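Local coordinates for protein ethylbenzene dehydrogenase alpha-subunit (PDB 2IVF) that carries a molybdenum atom, MGD, MD1 and an iron/sulfur cluster as the alpha-subunit of an enzyme of the molybdopterin oxidoreductase family, at residues L308-V313 and S426-L431; R433-K438 and S468-K473; T525-N530 and V804-T809. All blocks are in the same frame, centred on the assembly; numbering follows the deposited sequence.

Interaction 1 (L308-V313 and S426-L431); sequences LGLSQV and SLIREL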
ATOM      1  N   LEU A 308      -1.963 -31.133   6.539  1.00 20.85           N
ATOM      2  CA  LEU A 308      -1.861 -32.558   6.765  1.00 21.03           C
ATOM      3  C   LEU A 308      -3.286 -33.149   7.012  1.00 20.97           C
ATOM      4  O   LEU A 308      -3.590 -34.281   6.630  1.00 22.37           O
ATOM      5  CB  LEU A 308      -0.918 -32.820   7.924  1.00 20.02           C
ATOM      6  CG  LEU A 308       0.552 -32.449   7.638  1.00 22.88           C
ATOM      7  CD1 LEU A 308       1.425 -32.524   8.906  1.00 21.50           C
ATOM      8  CD2 LEU A 308       1.129 -33.366   6.539  1.00 22.83           C
ATOM      9  N   GLY A 309      -4.135 -32.403   7.692  1.00 22.28           N
ATOM     10  CA  GLY A 309      -5.536 -32.810   7.879  1.00 22.35           C
ATOM     11  C   GLY A 309      -6.224 -33.014   6.541  1.00 22.65           C
ATOM     12  O   GLY A 309      -6.923 -34.030   6.326  1.00 25.23           O
ATOM     13  N   LEU A 310      -5.988 -32.090   5.613  1.00 23.19           N
ATOM     14  CA  LEU A 310      -6.526 -32.201   4.261  1.00 22.41           C
ATOM     15  C   LEU A 310      -5.985 -33.454   3.568  1.00 22.01           C
ATOM     16  O   LEU A 310      -6.708 -34.145   2.866  1.00 21.61           O
ATOM     17  CB  LEU A 310      -6.202 -30.968   3.420  1.00 22.46           C
ATOM     18  CG  LEU A 310      -7.290 -29.874   3.340  1.00 23.69           C
ATOM     19  CD1 LEU A 310      -7.847 -29.440   4.702  1.00 24.01           C
ATOM     20  CD2 LEU A 310      -6.824 -28.694   2.486  1.00 23.38           C
ATOM     21  N   SER A 311      -4.693 -33.718   3.730  1.00 21.71           N
ATOM     22  CA  SER A 311      -4.095 -34.879   3.109  1.00 21.47           C
ATOM     23  C   SER A 311      -4.656 -36.144   3.701  1.00 22.27           C
ATOM     24  O   SER A 311      -4.883 -37.116   2.984  1.00 23.17           O
ATOM     25  CB  SER A 311      -2.596 -34.861   3.299  1.00 22.55           C
ATOM     26  OG  SER A 311      -2.047 -33.684   2.739  1.00 22.06           O
ATOM     27  N   GLN A 312      -4.860 -36.154   5.027  1.00 21.04           N
ATOM     28  CA  GLN A 312      -5.422 -37.298   5.693  1.00 21.05           C
ATOM     29  C   GLN A 312      -6.816 -37.580   5.170  1.00 21.03           C
ATOM     30  O   GLN A 312      -7.180 -38.729   4.951  1.00 21.65           O
ATOM     31  CB  GLN A 312      -5.450 -37.101   7.204  1.00 19.93           C
ATOM     32  CG  GLN A 312      -5.705 -38.377   7.994  1.00 22.27           C
ATOM     33  CD  GLN A 312      -7.169 -38.803   8.120  1.00 24.29           C
ATOM     34  OE1 GLN A 312      -7.439 -39.963   8.454  1.00 29.47           O
ATOM     35  NE2 GLN A 312      -8.105 -37.895   7.840  1.00 21.23           N
ATOM     36  N   VAL A 313      -7.574 -36.529   4.927  1.00 20.69           N
ATOM     37  CA  VAL A 313      -8.918 -36.670   4.364  1.00 21.28           C
ATOM     38  C   VAL A 313      -8.891 -37.357   3.002  1.00 21.31           C
ATOM     39  O   VAL A 313      -9.608 -38.340   2.779  1.00 21.05           O
ATOM     40  CB  VAL A 313      -9.635 -35.337   4.311  1.00 21.20           C
ATOM     41  CG1 VAL A 313     -10.933 -35.417   3.440  1.00 23.12           C
ATOM     42  CG2 VAL A 313      -9.949 -34.868   5.701  1.00 19.50           C
ATOM     43  N   SER A 426     -15.226 -29.452  10.316  1.00 23.47           N
ATOM     44  CA  SER A 426     -16.118 -29.360   9.163  1.00 23.90           C
ATOM     45  C   SER A 426     -15.387 -28.751   7.981  1.00 24.02           C
ATOM     46  O   SER A 426     -15.544 -29.171   6.840  1.00 24.51           O
ATOM     47  CB  SER A 426     -17.375 -28.554   9.521  1.00 23.93           C
ATOM     48  OG  SER A 426     -17.072 -27.242  10.030  1.00 24.12           O
ATOM     49  N   LEU A 427     -14.580 -27.750   8.269  1.00 24.70           N
ATOM     50  CA  LEU A 427     -13.866 -27.016   7.238  1.00 24.33           C
ATOM     51  C   LEU A 427     -12.642 -27.786   6.716  1.00 23.57           C
ATOM     52  O   LEU A 427     -12.306 -27.733   5.539  1.00 23.50           O
ATOM     53  CB  LEU A 427     -13.473 -25.647   7.822  1.00 24.01           C
ATOM     54  CG  LEU A 427     -12.987 -24.554   6.904  1.00 26.39           C
ATOM     55  CD1 LEU A 427     -13.860 -24.464   5.587  1.00 26.88           C
ATOM     56  CD2 LEU A 427     -12.918 -23.212   7.644  1.00 24.10           C
ATOM     57  N   ILE A 428     -11.946 -28.464   7.608  1.00 24.15           N
ATOM     58  CA  ILE A 428     -10.880 -29.377   7.214  1.00 24.35           C
ATOM     59  C   ILE A 428     -11.435 -30.452   6.250  1.00 25.37           C
ATOM     60  O   ILE A 428     -10.884 -30.685   5.151  1.00 23.98           O
ATOM     61  CB  ILE A 428     -10.255 -30.035   8.434  1.00 25.34           C
ATOM     62  CG1 ILE A 428      -9.530 -28.966   9.288  1.00 22.43           C
ATOM     63  CG2 ILE A 428      -9.326 -31.208   7.974  1.00 24.21           C
ATOM     64  CD1 ILE A 428      -8.788 -29.516  10.604  1.00 24.47           C
ATOM     65  N   ARG A 429     -12.551 -31.064   6.631  1.00 24.74           N
ATOM     66  CA  ARG A 429     -13.131 -32.126   5.804  1.00 25.72           C
ATOM     67  C   ARG A 429     -13.666 -31.568   4.490  1.00 24.72           C
ATOM     68  O   ARG A 429     -13.414 -32.148   3.427  1.00 24.01           O
ATOM     69  CB  ARG A 429     -14.204 -32.898   6.561  1.00 25.57           C
ATOM     70  CG  ARG A 429     -14.395 -34.321   6.028  1.00 28.90           C
ATOM     71  CD  ARG A 429     -15.075 -35.230   6.999  1.00 32.03           C
ATOM     72  NE  ARG A 429     -14.201 -35.881   7.965  1.00 37.73           N
ATOM     73  CZ  ARG A 429     -14.433 -35.932   9.280  1.00 41.26           C
ATOM     74  NH1 ARG A 429     -15.489 -35.326   9.841  1.00 43.33           N
ATOM     75  NH2 ARG A 429     -13.579 -36.585  10.054  1.00 43.41           N
ATOM     76  N   GLU A 430     -14.375 -30.433   4.544  1.00 23.80           N
ATOM     77  CA  GLU A 430     -14.865 -29.802   3.318  1.00 23.91           C
ATOM     78  C   GLU A 430     -13.761 -29.452   2.321  1.00 22.54           C
ATOM     79  O   GLU A 430     -13.876 -29.736   1.131  1.00 20.82           O
ATOM     80  CB  GLU A 430     -15.625 -28.520   3.621  1.00 24.40           C
ATOM     81  CG  GLU A 430     -16.222 -27.864   2.376  1.00 25.25           C
ATOM     82  CD  GLU A 430     -17.011 -26.601   2.732  1.00 26.58           C
ATOM     83  OE1 GLU A 430     -17.653 -26.612   3.805  1.00 27.15           O
ATOM     84  OE2 GLU A 430     -16.941 -25.648   1.944  1.00 29.65           O
ATOM     85  N   LEU A 431     -12.711 -28.806   2.810  1.00 22.35           N
ATOM     86  CA  LEU A 431     -11.614 -28.428   1.965  1.00 23.09           C
ATOM     87  C   LEU A 431     -10.746 -29.605   1.509  1.00 23.66           C
ATOM     88  O   LEU A 431     -10.193 -29.563   0.396  1.00 24.31           O
ATOM     89  CB  LEU A 431     -10.781 -27.317   2.605  1.00 23.56           C
ATOM     90  CG  LEU A 431     -11.520 -25.967   2.677  1.00 23.46           C
ATOM     91  CD1 LEU A 431     -10.783 -24.884   3.552  1.00 26.58           C
ATOM     92  CD2 LEU A 431     -11.838 -25.400   1.250  1.00 23.68           C
TER
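Leu310 and Ile428 lead a helix-helix packing: segments 308-313 and 426-431, on helices 303-316 and 425-437, cross at -57°, their local axes 8.5 Å apart. Everything exchanged between the two segments is van der Waals contact. Among the aliphatic side chains, Leu310 CD1 lies 4.0 Å from Ile428 CG2 and 4.2 Å from Leu431 CB, so one methyl touches two residues about one turn apart on the partner helix. Val313 CG2 adds a looser touch, 4.4 Å from Ile428 CG2.

A second group is side chain against backbone. Ile428 CG2, anti to its own N, stops 3.9 Å from Gly309 C, where the lack of a side chain lets the methyl come in close. In return, Leu310 CG rests 3.9 Å from Leu431 C. Val313 CG1 meets the backbone of Arg429, whose guanidinium turns to a salt bridge with Glu415. Leu431 leans on strand 294-296 of the parallel sheet. Helix 425-437 also meets the beta-subunit: Leu427 packs on Phe281 of that chain, and Glu430 forms a salt bridge with its Arg279. The tightest approach between the segments is Leu310 CD1, which presses on Ile428 O at 3.3 Å.

Interaction 2 (R433-K438 and S468-K473); sequences RKVAKK and SGNWGK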
ATOM      1  N   ARG A 433     -11.955 -32.482   0.698  1.00 24.24           N
ATOM      2  CA  ARG A 433     -12.717 -33.050  -0.377  1.00 24.28           C
ATOM      3  C   ARG A 433     -12.659 -32.160  -1.608  1.00 23.90           C
ATOM      4  O   ARG A 433     -12.585 -32.665  -2.741  1.00 24.26           O
ATOM      5  CB  ARG A 433     -14.169 -33.309   0.069  1.00 23.86           C
ATOM      6  CG  ARG A 433     -14.235 -34.360   1.162  1.00 24.67           C
ATOM      7  CD  ARG A 433     -15.590 -34.444   1.788  1.00 26.11           C
ATOM      8  NE  ARG A 433     -15.707 -35.625   2.640  1.00 27.06           N
ATOM      9  CZ  ARG A 433     -16.796 -35.926   3.336  1.00 29.40           C
ATOM     10  NH1 ARG A 433     -17.853 -35.105   3.335  1.00 30.01           N
ATOM     11  NH2 ARG A 433     -16.801 -37.028   4.079  1.00 29.06           N
ATOM     12  N   LYS A 434     -12.663 -30.845  -1.405  1.00 23.93           N
ATOM     13  CA  LYS A 434     -12.659 -29.927  -2.513  1.00 23.77           C
ATOM     14  C   LYS A 434     -11.339 -29.884  -3.226  1.00 23.96           C
ATOM     15  O   LYS A 434     -11.312 -29.819  -4.438  1.00 24.92           O
ATOM     16  CB  LYS A 434     -13.045 -28.524  -2.075  1.00 24.01           C
ATOM     17  CG  LYS A 434     -14.515 -28.439  -1.766  1.00 23.78           C
ATOM     18  CD  LYS A 434     -14.983 -27.093  -1.320  1.00 25.13           C
ATOM     19  CE  LYS A 434     -16.525 -27.018  -1.310  1.00 26.68           C
ATOM     20  NZ  LYS A 434     -16.975 -25.730  -0.751  1.00 24.84           N
ATOM     21  N   VAL A 435     -10.250 -29.869  -2.468  1.00 23.72           N
ATOM     22  CA  VAL A 435      -8.920 -29.863  -3.073  1.00 24.04           C
ATOM     23  C   VAL A 435      -8.742 -31.085  -3.997  1.00 22.18           C
ATOM     24  O   VAL A 435      -8.136 -30.990  -5.066  1.00 22.39           O
ATOM     25  CB  VAL A 435      -7.827 -29.861  -1.976  1.00 23.05           C
ATOM     26  CG1 VAL A 435      -6.461 -30.050  -2.580  1.00 29.50           C
ATOM     27  CG2 VAL A 435      -7.848 -28.512  -1.217  1.00 26.81           C
ATOM     28  N   ALA A 436      -9.232 -32.234  -3.568  1.00 23.26           N
ATOM     29  CA  ALA A 436      -9.112 -33.474  -4.366  1.00 24.85           C
ATOM     30  C   ALA A 436      -9.862 -33.422  -5.667  1.00 25.00           C
ATOM     31  O   ALA A 436      -9.531 -34.159  -6.583  1.00 26.37           O
ATOM     32  CB  ALA A 436      -9.567 -34.683  -3.571  1.00 24.10           C
ATOM     33  N   LYS A 437     -10.893 -32.587  -5.750  1.00 26.02           N
ATOM     34  CA  LYS A 437     -11.759 -32.581  -6.936  1.00 27.30           C
ATOM     35  C   LYS A 437     -11.705 -31.298  -7.755  1.00 26.50           C
ATOM     36  O   LYS A 437     -12.366 -31.200  -8.773  1.00 26.97           O
ATOM     37  CB  LYS A 437     -13.207 -32.817  -6.493  1.00 28.32           C
ATOM     38  CG  LYS A 437     -13.859 -31.634  -5.890  1.00 32.02           C
ATOM     39  CD  LYS A 437     -15.418 -31.765  -5.856  1.00 33.87           C
ATOM     40  CE  LYS A 437     -15.844 -32.497  -4.605  1.00 38.46           C
ATOM     41  NZ  LYS A 437     -17.109 -31.922  -3.984  1.00 38.60           N
ATOM     42  N   LYS A 438     -10.951 -30.306  -7.291  1.00 25.60           N
ATOM     43  CA  LYS A 438     -10.932 -28.988  -7.900  1.00 25.44           C
ATOM     44  C   LYS A 438      -9.549 -28.636  -8.356  1.00 24.49           C
ATOM     45  O   LYS A 438      -8.564 -28.917  -7.660  1.00 22.05           O
ATOM     46  CB  LYS A 438     -11.419 -27.898  -6.945  1.00 25.93           C
ATOM     47  CG  LYS A 438     -12.909 -28.027  -6.662  1.00 25.55           C
ATOM     48  CD  LYS A 438     -13.452 -26.822  -5.943  1.00 27.52           C
ATOM     49  CE  LYS A 438     -14.872 -27.069  -5.433  1.00 29.76           C
ATOM     50  NZ  LYS A 438     -15.674 -27.631  -6.548  1.00 34.01           N
ATOM     51  N   SER A 468      -3.693 -34.399  -4.738  1.00 21.45           N
ATOM     52  CA  SER A 468      -4.820 -33.988  -5.582  1.00 22.52           C
ATOM     53  C   SER A 468      -4.420 -33.767  -7.049  1.00 23.35           C
ATOM     54  O   SER A 468      -5.245 -33.392  -7.866  1.00 22.66           O
ATOM     55  CB  SER A 468      -5.448 -32.736  -5.006  1.00 23.06           C
ATOM     56  OG  SER A 468      -4.509 -31.672  -4.837  1.00 22.92           O
ATOM     57  N   GLY A 469      -3.159 -34.032  -7.381  1.00 22.73           N
ATOM     58  CA  GLY A 469      -2.667 -33.824  -8.740  1.00 22.53           C
ATOM     59  C   GLY A 469      -2.692 -32.373  -9.176  1.00 22.45           C
ATOM     60  O   GLY A 469      -2.847 -32.085 -10.369  1.00 23.29           O
ATOM     61  N   ASN A 470      -2.480 -31.460  -8.234  1.00 22.51           N
ATOM     62  CA  ASN A 470      -2.641 -30.029  -8.525  1.00 22.15           C
ATOM     63  C   ASN A 470      -1.312 -29.309  -8.778  1.00 22.25           C
ATOM     64  O   ASN A 470      -0.985 -28.295  -8.149  1.00 23.61           O
ATOM     65  CB  ASN A 470      -3.479 -29.347  -7.411  1.00 21.80           C
ATOM     66  CG  ASN A 470      -4.943 -29.372  -7.706  1.00 22.03           C
ATOM     67  OD1 ASN A 470      -5.774 -29.830  -6.875  1.00 26.91           O
ATOM     68  ND2 ASN A 470      -5.294 -28.876  -8.877  1.00 19.15           N
ATOM     69  N   TRP A 471      -0.565 -29.827  -9.750  1.00 22.52           N
ATOM     70  CA  TRP A 471       0.530 -29.042 -10.345  1.00 21.59           C
ATOM     71  C   TRP A 471       0.792 -29.434 -11.764  1.00 21.09           C
ATOM     72  O   TRP A 471       0.331 -30.487 -12.223  1.00 21.03           O
ATOM     73  CB  TRP A 471       1.791 -29.007  -9.451  1.00 21.18           C
ATOM     74  CG  TRP A 471       2.598 -30.262  -9.399  1.00 20.75           C
ATOM     75  CD1 TRP A 471       3.206 -30.889 -10.452  1.00 21.98           C
ATOM     76  CD2 TRP A 471       2.963 -30.988  -8.221  1.00 21.65           C
ATOM     77  NE1 TRP A 471       3.905 -31.974  -9.990  1.00 22.58           N
ATOM     78  CE2 TRP A 471       3.781 -32.048  -8.622  1.00 19.48           C
ATOM     79  CE3 TRP A 471       2.668 -30.839  -6.859  1.00 20.70           C
ATOM     80  CZ2 TRP A 471       4.289 -32.986  -7.720  1.00 22.12           C
ATOM     81  CZ3 TRP A 471       3.194 -31.735  -5.951  1.00 21.99           C
ATOM     82  CH2 TRP A 471       3.992 -32.814  -6.380  1.00 21.38           C
ATOM     83  N   GLY A 472       1.475 -28.532 -12.471  1.00 20.79           N
ATOM     84  CA  GLY A 472       1.821 -28.727 -13.848  1.00 21.25           C
ATOM     85  C   GLY A 472       0.694 -28.558 -14.838  1.00 21.60           C
ATOM     86  O   GLY A 472       0.839 -28.922 -16.006  1.00 22.00           O
ATOM     87  N   LYS A 473      -0.387 -27.927 -14.370  1.00 21.99           N
ATOM     88  CA  LYS A 473      -1.617 -27.797 -15.134  1.00 22.02           C
ATOM     89  C   LYS A 473      -2.122 -26.359 -15.100  1.00 21.89           C
ATOM     90  O   LYS A 473      -1.837 -25.575 -14.159  1.00 23.84           O
ATOM     91  CB  LYS A 473      -2.675 -28.728 -14.554  1.00 22.07           C
ATOM     92  CG  LYS A 473      -2.304 -30.192 -14.534  1.00 22.42           C
ATOM     93  CD  LYS A 473      -3.266 -30.969 -13.598  1.00 23.54           C
ATOM     94  CE  LYS A 473      -2.891 -32.448 -13.610  1.00 23.35           C
ATOM     95  NZ  LYS A 473      -3.744 -33.254 -12.709  1.00 24.19           N
TER
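Ser468 and Val435 meet where a Schellman motif ends helix 454-467 beside the last turn of helix 425-437. The backbones come close at one point, Ala436 CA 4.5 Å from Ser468 CA. Ala436 directs its methyl away from the loop, which leaves its backbone open to the serine: Ser468 CB lies 3.8 Å from Ala436 CA.

Ser468 points its CB at the helix. Ser468 CB comes 3.2 Å from Val435 O, and Ser468 OG 3.4 Å from Val435 CG1. With chi1 at 55°, OG sits between the serine's own N and carbonyl carbon and bonds back to Ala464 O of its own helix; against the valine methyl it merely packs. Val435 in turn sets CG1 anti to its N (chi1 172°), which brings that branch to the serine; the residue also packs on Leu249 and Phe251 of strand 249-253.

Asn470 comes next along the loop, its CB pointing at helix 425-437. Its amide end lies among carbonyls, with Asn470 CG 3.6 Å from Lys438 O. The reversal between Ser468 and Asn470 is made by Gly469 with a positive phi. Lys473 folds back over that turn, and Lys473 NZ donates to Gly469 O at 2.8 Å, in the carbonyl plane and on a lone pair.

Interaction 3 (T525-N530 and V804-T809); sequences TDEMGN and VFPTHT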
ATOM      1  N   THR A 525      19.642 -33.300 -16.038  1.00 27.64           N
ATOM      2  CA  THR A 525      18.931 -32.361 -16.916  1.00 26.65           C
ATOM      3  C   THR A 525      19.624 -31.008 -16.980  1.00 25.75           C
ATOM      4  O   THR A 525      20.486 -30.666 -16.156  1.00 24.30           O
ATOM      5  CB  THR A 525      17.521 -32.110 -16.414  1.00 26.22           C
ATOM      6  OG1 THR A 525      17.599 -31.595 -15.083  1.00 25.78           O
ATOM      7  CG2 THR A 525      16.697 -33.394 -16.411  1.00 26.19           C
ATOM      8  N   ASP A 526      19.211 -30.214 -17.960  1.00 25.36           N
ATOM      9  CA  ASP A 526      19.673 -28.833 -18.060  1.00 24.61           C
ATOM     10  C   ASP A 526      19.498 -28.096 -16.739  1.00 24.05           C
ATOM     11  O   ASP A 526      20.382 -27.341 -16.297  1.00 22.65           O
ATOM     12  CB  ASP A 526      18.962 -28.104 -19.214  1.00 25.04           C
ATOM     13  CG  ASP A 526      17.444 -28.356 -19.252  1.00 27.01           C
ATOM     14  OD1 ASP A 526      16.807 -28.711 -18.236  1.00 22.74           O
ATOM     15  OD2 ASP A 526      16.882 -28.200 -20.348  1.00 30.74           O
ATOM     16  N   GLU A 527      18.357 -28.344 -16.102  1.00 23.16           N
ATOM     17  CA  GLU A 527      18.004 -27.675 -14.856  1.00 23.24           C
ATOM     18  C   GLU A 527      19.075 -27.941 -13.808  1.00 22.11           C
ATOM     19  O   GLU A 527      19.480 -27.050 -13.067  1.00 21.54           O
ATOM     20  CB  GLU A 527      16.647 -28.177 -14.367  1.00 23.13           C
ATOM     21  CG  GLU A 527      16.229 -27.567 -13.055  1.00 24.23           C
ATOM     22  CD  GLU A 527      14.816 -27.880 -12.643  1.00 24.77           C
ATOM     23  OE1 GLU A 527      14.341 -27.160 -11.727  1.00 24.94           O
ATOM     24  OE2 GLU A 527      14.198 -28.818 -13.209  1.00 28.27           O
ATOM     25  N   MET A 528      19.584 -29.163 -13.807  1.00 22.73           N
ATOM     26  CA  MET A 528      20.621 -29.578 -12.857  1.00 23.17           C
ATOM     27  C   MET A 528      21.987 -28.968 -13.194  1.00 23.25           C
ATOM     28  O   MET A 528      22.741 -28.537 -12.300  1.00 23.28           O
ATOM     29  CB  MET A 528      20.706 -31.093 -12.861  1.00 23.48           C
ATOM     30  CG  MET A 528      19.443 -31.742 -12.329  1.00 22.52           C
ATOM     31  SD  MET A 528      19.471 -33.513 -12.519  1.00 23.36           S
ATOM     32  CE  MET A 528      17.747 -33.882 -12.304  1.00 24.04           C
ATOM     33  N   GLY A 529      22.291 -28.904 -14.477  1.00 23.15           N
ATOM     34  CA  GLY A 529      23.511 -28.252 -14.938  1.00 24.19           C
ATOM     35  C   GLY A 529      23.505 -26.798 -14.521  1.00 24.59           C
ATOM     36  O   GLY A 529      24.518 -26.266 -14.057  1.00 25.01           O
ATOM     37  N   ASN A 530      22.362 -26.152 -14.687  1.00 25.57           N
ATOM     38  CA  ASN A 530      22.207 -24.735 -14.305  1.00 26.15           C
ATOM     39  C   ASN A 530      22.400 -24.482 -12.797  1.00 26.85           C
ATOM     40  O   ASN A 530      23.073 -23.522 -12.400  1.00 27.37           O
ATOM     41  CB  ASN A 530      20.869 -24.212 -14.805  1.00 26.31           C
ATOM     42  CG  ASN A 530      20.549 -22.835 -14.277  1.00 27.84           C
ATOM     43  OD1 ASN A 530      19.857 -22.673 -13.258  1.00 26.68           O
ATOM     44  ND2 ASN A 530      21.084 -21.821 -14.955  1.00 32.23           N
ATOM     45  N   VAL A 804      12.125 -35.142 -14.834  1.00 22.50           N
ATOM     46  CA  VAL A 804      12.561 -35.376 -13.458  1.00 22.17           C
ATOM     47  C   VAL A 804      12.768 -34.064 -12.709  1.00 22.33           C
ATOM     48  O   VAL A 804      12.947 -32.987 -13.317  1.00 22.87           O
ATOM     49  CB  VAL A 804      13.860 -36.269 -13.392  1.00 22.29           C
ATOM     50  CG1 VAL A 804      13.574 -37.695 -13.929  1.00 20.95           C
ATOM     51  CG2 VAL A 804      15.045 -35.653 -14.154  1.00 21.97           C
ATOM     52  N   PHE A 805      12.753 -34.160 -11.381  1.00 21.48           N
ATOM     53  CA  PHE A 805      12.974 -33.026 -10.523  1.00 21.39           C
ATOM     54  C   PHE A 805      14.401 -33.057 -10.047  1.00 21.46           C
ATOM     55  O   PHE A 805      14.974 -34.142  -9.885  1.00 20.76           O
ATOM     56  CB  PHE A 805      12.076 -33.109  -9.295  1.00 21.90           C
ATOM     57  CG  PHE A 805      10.656 -32.854  -9.573  1.00 21.85           C
ATOM     58  CD1 PHE A 805       9.833 -33.863 -10.053  1.00 22.03           C
ATOM     59  CD2 PHE A 805      10.136 -31.604  -9.356  1.00 21.09           C
ATOM     60  CE1 PHE A 805       8.478 -33.616 -10.279  1.00 22.23           C
ATOM     61  CE2 PHE A 805       8.812 -31.337  -9.596  1.00 23.99           C
ATOM     62  CZ  PHE A 805       7.981 -32.347 -10.050  1.00 23.37           C
ATOM     63  N   PRO A 806      14.997 -31.865  -9.825  1.00 21.89           N
ATOM     64  CA  PRO A 806      16.374 -31.867  -9.347  1.00 21.91           C
ATOM     65  C   PRO A 806      16.490 -32.143  -7.832  1.00 21.92           C
ATOM     66  O   PRO A 806      16.920 -31.273  -7.046  1.00 22.63           O
ATOM     67  CB  PRO A 806      16.854 -30.482  -9.743  1.00 21.27           C
ATOM     68  CG  PRO A 806      15.623 -29.621  -9.537  1.00 22.61           C
ATOM     69  CD  PRO A 806      14.495 -30.484 -10.050  1.00 22.36           C
ATOM     70  N   THR A 807      16.115 -33.358  -7.441  1.00 21.24           N
ATOM     71  CA  THR A 807      16.082 -33.767  -6.045  1.00 20.64           C
ATOM     72  C   THR A 807      16.840 -35.107  -5.897  1.00 20.96           C
ATOM     73  O   THR A 807      17.085 -35.794  -6.875  1.00 20.24           O
ATOM     74  CB  THR A 807      14.639 -34.000  -5.523  1.00 21.01           C
ATOM     75  OG1 THR A 807      13.982 -35.011  -6.294  1.00 20.12           O
ATOM     76  CG2 THR A 807      13.806 -32.760  -5.498  1.00 18.80           C
ATOM     77  N   HIS A 808      17.212 -35.434  -4.660  1.00 20.31           N
ATOM     78  CA  HIS A 808      17.739 -36.743  -4.274  1.00 19.46           C
ATOM     79  C   HIS A 808      17.054 -37.929  -4.990  1.00 19.30           C
ATOM     80  O   HIS A 808      17.735 -38.790  -5.588  1.00 20.26           O
ATOM     81  CB  HIS A 808      17.575 -36.891  -2.769  1.00 20.11           C
ATOM     82  CG  HIS A 808      18.334 -38.033  -2.175  1.00 19.82           C
ATOM     83  ND1 HIS A 808      19.714 -38.095  -2.179  1.00 21.71           N
ATOM     84  CD2 HIS A 808      17.908 -39.151  -1.530  1.00 21.07           C
ATOM     85  CE1 HIS A 808      20.104 -39.206  -1.573  1.00 22.38           C
ATOM     86  NE2 HIS A 808      19.027 -39.859  -1.159  1.00 20.35           N
ATOM     87  N   THR A 809      15.733 -37.970  -4.883  1.00 18.89           N
ATOM     88  CA  THR A 809      14.875 -39.034  -5.445  1.00 19.27           C
ATOM     89  C   THR A 809      14.490 -38.849  -6.906  1.00 19.20           C
ATOM     90  O   THR A 809      13.832 -39.736  -7.501  1.00 18.58           O
ATOM     91  CB  THR A 809      13.553 -39.141  -4.681  1.00 18.00           C
ATOM     92  OG1 THR A 809      12.830 -37.902  -4.771  1.00 17.77           O
ATOM     93  CG2 THR A 809      13.791 -39.537  -3.213  1.00 19.48           C
TER
HETATM   94  O   HOH W   1      15.158 -31.202 -13.970  1.00 23.71           O
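A capping box at the start of helix 526-540, formed by Thr525 and Met528, meets Val804 and an inverse gamma turn centred on Pro806, in the loop between helices 796-800 and 819-824, some 274 residues further on. The methyls come first: Thr525 CG2 touches Val804 CG2 at 3.6 Å, and Met528 CE reaches the same methyl at 3.7 Å, the methionine crossing the valine at about a right angle. Met528 is extended beyond CG, which carries its end over the loop; nearer its root, Met528 CG lies 3.9 Å from Pro806 CB.

Glu527 comes across the proline ring. Its CG is anti to the backbone N (chi1 178°) and the chain runs straight out; Glu527 OE1 lies 3.5 Å from Pro806 CG, and Glu527 OE2 passes close to Pro806 CD. OE1 is also paired with Lys234 in a salt bridge.

One water ties the polar atoms together. It accepts from Thr525 OG1 at 2.7 Å and donates to Glu527 OE2 at 2.7 Å and to Val804 O at 2.9 Å, giving the segments their bridge. Thr525 OG1 also accepts, weakly, from Met528 N at 3.4 Å. Thr525 N returns a weak bond to Met528 SD. Reciprocal bonding between the N-cap residue and the third residue of the first turn is the signature of a capping box, here with sulfur as second acceptor.

How the interactions relate
Interactions 1, 2 and 3 follow one another in series along the chain. The first two share helix 425-437 and have centres 13 Å apart: successive turns of that helix meet helix 303-316 and then the loop after helix 454-467. They join where Leu310 CD2 touches Val435 CG2 at 3.8 Å. Interaction 3 is centred 25 Å from interaction 2 and 32 Å from interaction 1, yet Trp471 NE1 lies 4.1 Å from Phe805 CZ. Helix 425-437 is thus packed through interactions 1 and 2 against its neighbours beside the parallel sheet containing strands 249-253 and 294-296, and interaction 3 ties in a loop from much later in the sequence.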